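Local coordinates for oligopeptide-binding protein AppA (Bacillus subtilis, PDB 1XOC), which serves as the extracellular receptor of an oligopeptide ABC transporter, capturing peptides such as tetra- and pentapeptides for uptake by a system that can replace Opp in sporulation and competence, at residues Val84-Gly89 with Lys96-Asp101. Sequence-based numbering, arbitrary orientation.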
loop_
_atom_site.group_PDB
_atom_site.type_symbol
_atom_site.label_atom_id
_atom_site.label_comp_id
_atom_site.label_asym_id
_atom_site.label_seq_id
_atom_site.Cartn_x
_atom_site.Cartn_y
_atom_site.Cartn_z
ATOM N N VAL A 84 -24.841 10.164 6.212
ATOM C CA VAL A 84 -24.281 9.084 7.007
ATOM C C VAL A 84 -24.717 9.194 8.445
ATOM O O VAL A 84 -24.525 10.200 9.083
ATOM C CB VAL A 84 -22.754 9.136 6.949
ATOM C CG1 VAL A 84 -22.099 8.092 7.927
ATOM C CG2 VAL A 84 -22.265 8.932 5.534
ATOM N N LYS A 85 -25.377 8.152 8.936
ATOM C CA LYS A 85 -25.742 8.057 10.337
ATOM C C LYS A 85 -24.723 7.171 11.034
ATOM O O LYS A 85 -24.373 6.120 10.530
ATOM C CB LYS A 85 -27.136 7.460 10.459
ATOM C CG LYS A 85 -28.197 8.383 9.880
ATOM C CD LYS A 85 -29.623 7.809 9.930
ATOM C CE LYS A 85 -30.651 8.712 9.141
ATOM N NZ LYS A 85 -30.252 9.044 7.690
ATOM N N ILE A 86 -24.277 7.600 12.205
ATOM C CA ILE A 86 -23.190 6.981 12.951
ATOM C C ILE A 86 -23.790 6.182 14.102
ATOM O O ILE A 86 -24.728 6.646 14.741
ATOM C CB ILE A 86 -22.278 8.111 13.516
ATOM C CG1 ILE A 86 -21.682 8.963 12.360
ATOM C CG2 ILE A 86 -21.182 7.570 14.404
ATOM C CD1 ILE A 86 -21.037 10.258 12.810
ATOM N N LYS A 87 -23.281 4.984 14.342
ATOM C CA LYS A 87 -23.685 4.206 15.529
ATOM C C LYS A 87 -23.487 5.000 16.823
ATOM O O LYS A 87 -22.485 5.710 16.982
ATOM C CB LYS A 87 -22.905 2.883 15.577
ATOM C CG LYS A 87 -23.340 1.873 14.493
ATOM C CD LYS A 87 -22.460 0.656 14.537
ATOM C CE LYS A 87 -22.963 -0.507 13.753
ATOM N NZ LYS A 87 -22.561 -0.507 12.371
ATOM N N LYS A 88 -24.444 4.862 17.742
ATOM C CA LYS A 88 -24.410 5.530 19.033
ATOM C C LYS A 88 -23.734 4.637 20.062
ATOM O O LYS A 88 -23.776 3.399 19.961
ATOM C CB LYS A 88 -25.827 5.844 19.496
ATOM C CG LYS A 88 -26.653 6.649 18.518
ATOM C CD LYS A 88 -27.992 7.007 19.154
ATOM C CE LYS A 88 -29.064 7.394 18.121
ATOM N NZ LYS A 88 -28.778 8.729 17.589
ATOM N N GLY A 89 -23.101 5.260 21.049
ATOM C CA GLY A 89 -22.487 4.527 22.152
ATOM C C GLY A 89 -21.096 4.007 21.876
ATOM O O GLY A 89 -20.559 3.192 22.640
ATOM N N LYS A 96 -14.609 8.561 26.173
ATOM C CA LYS A 96 -15.492 9.573 25.622
ATOM C C LYS A 96 -16.201 9.127 24.365
ATOM O O LYS A 96 -15.659 8.402 23.537
ATOM C CB LYS A 96 -14.721 10.859 25.377
ATOM C CG LYS A 96 -14.572 11.655 26.653
ATOM C CD LYS A 96 -13.224 12.334 26.751
ATOM C CE LYS A 96 -13.170 13.294 27.914
ATOM N NZ LYS A 96 -13.586 14.681 27.542
ATOM N N GLU A 97 -17.430 9.593 24.222
ATOM C CA GLU A 97 -18.291 9.157 23.142
ATOM C C GLU A 97 -17.811 9.714 21.815
ATOM O O GLU A 97 -17.483 10.898 21.722
ATOM C CB GLU A 97 -19.712 9.651 23.401
ATOM C CG GLU A 97 -20.764 9.341 22.310
ATOM C CD GLU A 97 -21.610 8.151 22.634
ATOM O OE1 GLU A 97 -21.098 7.289 23.386
ATOM O OE2 GLU A 97 -22.770 8.055 22.138
ATOM N N LEU A 98 -17.793 8.860 20.794
ATOM C CA LEU A 98 -17.495 9.292 19.419
ATOM C C LEU A 98 -18.774 9.851 18.836
ATOM O O LEU A 98 -19.845 9.213 18.913
ATOM C CB LEU A 98 -16.991 8.104 18.595
ATOM C CG LEU A 98 -16.513 8.350 17.155
ATOM C CD1 LEU A 98 -15.533 7.277 16.727
ATOM C CD2 LEU A 98 -17.682 8.413 16.162
ATOM N N THR A 99 -18.695 11.031 18.217
ATOM C CA THR A 99 -19.894 11.642 17.657
ATOM C C THR A 99 -19.625 12.226 16.285
ATOM O O THR A 99 -18.511 12.144 15.785
ATOM C CB THR A 99 -20.419 12.755 18.563
ATOM O OG1 THR A 99 -19.520 13.869 18.490
ATOM C CG2 THR A 99 -20.577 12.293 20.028
ATOM N N ALA A 100 -20.653 12.796 15.654
ATOM C CA ALA A 100 -20.499 13.478 14.356
ATOM C C ALA A 100 -19.391 14.506 14.363
ATOM O O ALA A 100 -18.777 14.712 13.330
ATOM C CB ALA A 100 -21.756 14.177 13.976
ATOM N N ASP A 101 -19.148 15.158 15.499
ATOM C CA ASP A 101 -18.094 16.185 15.605
ATOM C C ASP A 101 -16.762 15.606 15.134
ATOM O O ASP A 101 -15.938 16.287 14.477
ATOM C CB ASP A 101 -17.927 16.662 17.055
ATOM C CG ASP A 101 -18.977 17.683 17.494
ATOM O OD1 ASP A 101 -19.801 18.159 16.682
ATOM O OD2 ASP A 101 -18.950 18.021 18.706
HETATM O O HOH W 1 -21.145 6.743 19.120
#
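Direct polar contact between the two segments rests on Glu97, whose carboxylate receives the backbone N-H of Gly89. The separation of Gly89 N and Glu97 OE2 is 3.0 Å and the N-H...O angle 148°, so the bond is moderately bent; the donor stands 43° out of the carboxylate plane, above it. CG of Glu97 lies anti to the backbone N, and a bend at chi2 then carries the carboxylate across to the glycine. OE1 touches carbon instead, 3.3 Å from Gly89 CA. Two further groups fix the carboxylate: Tyr135 OH hydrogen-bonds to OE2, and Lys91 NZ forms a salt bridge with OE1, which would probably favour the ionised acid.

A water bridge lies next to this bond. Two acceptors are joined by water 1, which donates to Lys87 O at 2.7 Å and to Leu98 O at 2.8 Å.

The segments are the end of strand 81-86, the central strand of a five-stranded antiparallel sheet, with the loop leaving it, and the loop arriving at helix 100-108 with the first residues of that helix. Their touching parts run nearly antiparallel, 166° apart. Thr99 is the N-cap of the helix: its OG1 accepts from Asp101 N at 3.3 Å, an N-cap bond. Separately, Asp102 OD2 accepts from Thr99 N.

Apolar contact centres on Ile86, which uses both branches. CG1 is anti to the carbonyl carbon, and CD1 at its end reaches the first turn of the helix, 3.6 Å from Ala100 CA. CG2 meets Leu98 CD2 at 4.0 Å, the two side chains crossing at about a right angle. Leu69 and Phe92 also pack against Leu98, and Val137 of the neighbouring strand against Ala100.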